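PDB 4PF1: peptidase S15/CocE/NonD from Thaumarchaeota archaeon SCGC AB-539-E09, which is a serine peptidase of the alpha/beta hydrolase fold that probably acts as an aminopeptidase, cleaving residues from the N-terminal end of peptides. Local coordinates for residues Glu113-Pro125 / Ser161-Asn173. Numbering follows the deposited sequence.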
loop_
_atom_site.group_PDB
_atom_site.type_symbol
_atom_site.label_atom_id
_atom_site.label_comp_id
_atom_site.label_asym_id
_atom_site.label_seq_id
_atom_site.Cartn_x
_atom_site.Cartn_y
_atom_site.Cartn_z
ATOM N N GLU A 113 25.608 0.392 36.303
ATOM C CA GLU A 113 25.413 -0.059 37.678
ATOM C C GLU A 113 24.520 0.932 38.425
ATOM O O GLU A 113 24.108 1.952 37.856
ATOM C CB GLU A 113 26.774 -0.182 38.394
ATOM C CG GLU A 113 27.648 -1.314 37.889
ATOM C CD GLU A 113 29.074 -1.307 38.411
ATOM O OE1 GLU A 113 29.452 -0.352 39.128
ATOM O OE2 GLU A 113 29.815 -2.265 38.099
ATOM N N GLY A 114 24.269 0.647 39.698
ATOM C CA GLY A 114 23.487 1.510 40.572
ATOM C C GLY A 114 21.997 1.265 40.525
ATOM O O GLY A 114 21.520 0.381 39.800
ATOM N N GLY A 115 21.274 2.039 41.329
ATOM C CA GLY A 115 19.822 1.978 41.411
ATOM C C GLY A 115 19.161 2.904 40.417
ATOM O O GLY A 115 19.753 3.912 40.007
ATOM N N TYR A 116 17.935 2.567 39.999
ATOM C CA TYR A 116 17.244 3.399 39.033
ATOM C C TYR A 116 16.036 4.091 39.645
ATOM O O TYR A 116 15.113 3.436 40.132
ATOM C CB TYR A 116 16.843 2.601 37.777
ATOM C CG TYR A 116 16.096 3.432 36.755
ATOM C CD1 TYR A 116 16.721 4.484 36.092
ATOM C CD2 TYR A 116 14.745 3.215 36.507
ATOM C CE1 TYR A 116 16.028 5.282 35.186
ATOM C CE2 TYR A 116 14.041 4.004 35.597
ATOM C CZ TYR A 116 14.690 5.033 34.934
ATOM O OH TYR A 116 14.009 5.816 34.038
ATOM N N MET A 117 16.051 5.428 39.599
ATOM C CA MET A 117 14.961 6.285 40.046
ATOM C C MET A 117 14.428 7.026 38.833
ATOM O O MET A 117 15.191 7.756 38.192
ATOM C CB MET A 117 15.448 7.272 41.124
ATOM C CG MET A 117 15.559 6.664 42.509
ATOM S SD MET A 117 16.322 7.805 43.698
ATOM C CE MET A 117 14.945 8.901 44.030
ATOM N N MET A 118 13.147 6.783 38.467
ATOM C CA MET A 118 12.479 7.407 37.314
ATOM C C MET A 118 12.702 8.920 37.334
ATOM O O MET A 118 12.321 9.571 38.301
ATOM C CB MET A 118 10.967 7.080 37.328
ATOM C CG MET A 118 10.162 7.766 36.216
ATOM S SD MET A 118 10.406 7.048 34.579
ATOM C CE MET A 118 9.615 5.433 34.798
ATOM N N ASN A 119 13.356 9.466 36.278
ATOM C CA ASN A 119 13.683 10.898 36.154
ATOM C C ASN A 119 14.296 11.411 37.460
ATOM O O ASN A 119 13.788 12.376 38.044
ATOM C CB ASN A 119 12.437 11.724 35.772
ATOM C CG ASN A 119 11.823 11.348 34.455
ATOM O OD1 ASN A 119 10.767 10.713 34.404
ATOM N ND2 ASN A 119 12.444 11.774 33.358
ATOM N N LYS A 120 15.346 10.712 37.954
ATOM C CA LYS A 120 16.013 11.007 39.225
ATOM C C LYS A 120 16.204 12.520 39.413
ATOM O O LYS A 120 16.852 13.164 38.583
ATOM C CB LYS A 120 17.361 10.273 39.321
ATOM C CG LYS A 120 17.889 10.169 40.741
ATOM C CD LYS A 120 19.290 9.622 40.765
ATOM C CE LYS A 120 19.751 9.355 42.172
ATOM N NZ LYS A 120 21.147 8.843 42.206
ATOM N N PRO A 121 15.568 13.117 40.450
ATOM C CA PRO A 121 15.709 14.567 40.650
ATOM C C PRO A 121 17.047 14.932 41.290
ATOM O O PRO A 121 17.809 14.043 41.674
ATOM C CB PRO A 121 14.534 14.908 41.570
ATOM C CG PRO A 121 14.286 13.663 42.347
ATOM C CD PRO A 121 14.734 12.497 41.506
ATOM N N LEU A 122 17.322 16.246 41.424
ATOM C CA LEU A 122 18.536 16.751 42.065
ATOM C C LEU A 122 18.595 16.341 43.530
ATOM O O LEU A 122 17.543 16.180 44.159
ATOM C CB LEU A 122 18.594 18.289 41.982
ATOM C CG LEU A 122 18.909 18.937 40.633
ATOM C CD1 LEU A 122 18.990 20.429 40.790
ATOM C CD2 LEU A 122 20.230 18.425 40.048
ATOM N N THR A 123 19.820 16.230 44.095
ATOM C CA THR A 123 20.013 15.904 45.512
ATOM C C THR A 123 19.242 16.910 46.371
ATOM O O THR A 123 19.271 18.112 46.092
ATOM C CB THR A 123 21.511 15.860 45.891
ATOM O OG1 THR A 123 22.120 17.117 45.597
ATOM C CG2 THR A 123 22.262 14.734 45.193
ATOM N N GLY A 124 18.496 16.395 47.342
ATOM C CA GLY A 124 17.668 17.202 48.227
ATOM C C GLY A 124 16.568 16.403 48.901
ATOM O O GLY A 124 16.785 15.242 49.262
ATOM N N PRO A 125 15.350 16.991 49.067
ATOM C CA PRO A 125 14.267 16.259 49.761
ATOM C C PRO A 125 13.754 15.025 49.007
ATOM O O PRO A 125 13.192 14.126 49.635
ATOM C CB PRO A 125 13.158 17.314 49.907
ATOM C CG PRO A 125 13.828 18.635 49.680
ATOM C CD PRO A 125 14.929 18.361 48.711
ATOM N N SER A 161 12.924 14.036 24.686
ATOM C CA SER A 161 12.093 13.381 25.712
ATOM C C SER A 161 12.891 13.178 27.024
ATOM O O SER A 161 13.325 14.171 27.617
ATOM C CB SER A 161 11.535 12.061 25.183
ATOM O OG SER A 161 10.385 11.656 25.900
ATOM N N TYR A 162 13.104 11.906 27.461
ATOM C CA TYR A 162 13.908 11.583 28.650
ATOM C C TYR A 162 15.357 12.030 28.425
ATOM O O TYR A 162 15.992 12.547 29.343
ATOM C CB TYR A 162 13.850 10.074 28.948
ATOM C CG TYR A 162 14.131 9.691 30.388
ATOM C CD1 TYR A 162 15.410 9.824 30.930
ATOM C CD2 TYR A 162 13.158 9.074 31.169
ATOM C CE1 TYR A 162 15.690 9.418 32.236
ATOM C CE2 TYR A 162 13.426 8.667 32.475
ATOM C CZ TYR A 162 14.698 8.828 33.000
ATOM O OH TYR A 162 14.969 8.415 34.283
ATOM N N GLU A 163 15.858 11.871 27.182
ATOM C CA GLU A 163 17.203 12.311 26.795
ATOM C C GLU A 163 17.274 13.845 26.780
ATOM O O GLU A 163 18.354 14.410 26.911
ATOM C CB GLU A 163 17.601 11.729 25.430
ATOM C CG GLU A 163 17.713 10.211 25.439
ATOM C CD GLU A 163 17.910 9.547 24.089
ATOM O OE1 GLU A 163 18.002 10.265 23.069
ATOM O OE2 GLU A 163 17.973 8.298 24.054
ATOM N N GLY A 164 16.116 14.492 26.642
ATOM C CA GLY A 164 15.984 15.941 26.717
ATOM C C GLY A 164 16.025 16.398 28.159
ATOM O O GLY A 164 16.605 17.439 28.468
ATOM N N TYR A 165 15.421 15.593 29.059
ATOM C CA TYR A 165 15.425 15.819 30.507
ATOM C C TYR A 165 16.862 15.715 31.033
ATOM O O TYR A 165 17.282 16.563 31.816
ATOM C CB TYR A 165 14.490 14.807 31.217
ATOM C CG TYR A 165 14.680 14.710 32.717
ATOM C CD1 TYR A 165 14.020 15.577 33.581
ATOM C CD2 TYR A 165 15.483 13.718 33.276
ATOM C CE1 TYR A 165 14.186 15.488 34.962
ATOM C CE2 TYR A 165 15.670 13.631 34.656
ATOM C CZ TYR A 165 15.008 14.510 35.496
ATOM O OH TYR A 165 15.154 14.416 36.858
ATOM N N THR A 166 17.623 14.691 30.575
ATOM C CA THR A 166 19.018 14.508 31.001
ATOM C C THR A 166 19.892 15.641 30.452
ATOM O O THR A 166 20.816 16.062 31.137
ATOM C CB THR A 166 19.563 13.128 30.613
ATOM O OG1 THR A 166 19.543 12.985 29.198
ATOM C CG2 THR A 166 18.804 11.985 31.279
ATOM N N THR A 167 19.558 16.166 29.242
ATOM C CA THR A 167 20.251 17.300 28.609
ATOM C C THR A 167 20.101 18.554 29.499
ATOM O O THR A 167 21.076 19.278 29.710
ATOM C CB THR A 167 19.703 17.521 27.177
ATOM O OG1 THR A 167 20.078 16.418 26.351
ATOM C CG2 THR A 167 20.191 18.821 26.545
ATOM N N LEU A 168 18.883 18.788 30.036
ATOM C CA LEU A 168 18.610 19.915 30.933
ATOM C C LEU A 168 19.406 19.790 32.234
ATOM O O LEU A 168 19.876 20.799 32.766
ATOM C CB LEU A 168 17.110 20.014 31.254
ATOM C CG LEU A 168 16.169 20.368 30.103
ATOM C CD1 LEU A 168 14.728 20.157 30.512
ATOM C CD2 LEU A 168 16.383 21.807 29.624
ATOM N N MET A 169 19.574 18.546 32.734
ATOM C CA MET A 169 20.313 18.277 33.972
ATOM C C MET A 169 21.825 18.551 33.812
ATOM O O MET A 169 22.505 18.767 34.813
ATOM C CB MET A 169 20.068 16.839 34.452
ATOM C CG MET A 169 18.702 16.642 35.103
ATOM S SD MET A 169 18.561 17.495 36.695
ATOM C CE MET A 169 16.958 17.025 37.164
ATOM N N CYS A 170 22.335 18.599 32.554
ATOM C CA CYS A 170 23.745 18.908 32.257
ATOM C C CYS A 170 24.063 20.376 32.597
ATOM O O CYS A 170 25.222 20.705 32.863
ATOM C CB CYS A 170 24.075 18.607 30.795
ATOM S SG CYS A 170 23.858 16.871 30.318
ATOM N N THR A 171 23.036 21.249 32.565
ATOM C CA THR A 171 23.168 22.695 32.784
ATOM C C THR A 171 23.190 23.079 34.284
ATOM O O THR A 171 23.438 24.244 34.598
ATOM C CB THR A 171 22.058 23.460 32.036
ATOM O OG1 THR A 171 20.808 23.280 32.702
ATOM C CG2 THR A 171 21.942 23.053 30.581
ATOM N N ILE A 172 22.927 22.116 35.195
ATOM C CA ILE A 172 22.977 22.360 36.647
ATOM C C ILE A 172 24.406 22.086 37.115
ATOM O O ILE A 172 24.909 20.980 36.896
ATOM C CB ILE A 172 21.921 21.512 37.420
ATOM C CG1 ILE A 172 20.475 21.759 36.892
ATOM C CG2 ILE A 172 22.026 21.723 38.945
ATOM C CD1 ILE A 172 19.960 23.246 36.937
ATOM N N ASN A 173 25.065 23.106 37.748
ATOM C CA ASN A 173 26.491 23.067 38.153
ATOM C C ASN A 173 27.305 22.469 36.978
ATOM O O ASN A 173 27.794 21.337 37.073
ATOM C CB ASN A 173 26.689 22.276 39.459
ATOM C CG ASN A 173 25.820 22.743 40.600
ATOM O OD1 ASN A 173 24.969 22.002 41.106
ATOM N ND2 ASN A 173 26.019 23.982 41.037
HETATM O O HOH W 1 16.828 8.572 36.104
#
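Y162 and Y165, one helical turn apart, reach from helix 162-169 to the loop 113-125 and hold it by their hydroxyls. S161, between strand 154-160 and the helix, is at the position of the nucleophile elbow in the alpha/beta hydrolase fold, and is probably the nucleophile. S161 OG hydrogen-bonds H328 and a bound glycerol, consistent with the serine of a Ser-His-Asp triad.

Hydrogen bonds gather on Y162 OH. The backbone N of N119 donates to it at 2.8 Å, with an N-H...O angle of 146°. The Y116 and Y162 side chains come from opposite directions, and their OH atoms hydrogen-bond at 2.8 Å; either could be the donor. A water lies at the edge of the Y162 ring, in its plane, and links Y162 OH to M117 O. Three polar partners thus surround one phenolic oxygen. Replacing Y162 with phenylalanine would probably leave the N119 N-H and Y116 OH without this shared partner and the water less firmly placed.

The aromatic contacts centre on N119. Its CG stands beside its own backbone N (chi1 -61°), which brings the amide between the two tyrosines. ND2 lies 3.4 Å above one face of the Y162 ring, offset toward the rim, with amide and ring planes 25° apart. The same nitrogen lies over a face of Y165, and N119 CB makes a CH-pi contact there. M169 CG lies over the opposite face of Y165. M118 SD meets the edge of Y162, a Met-aromatic contact 5.4 Å from the ring centroid.

Apolar contacts close the far end. L122 CD2 touches M169 SD at 3.9 Å, and L122 CD1 touches I172 CG2. M277 and S134 also pack on L122.

Y165 OH faces two backbone carbonyls, 2.7 Å from both N119 O and K120 O; its one proton could go to either, and K120 O lies at the ring edge, in plane.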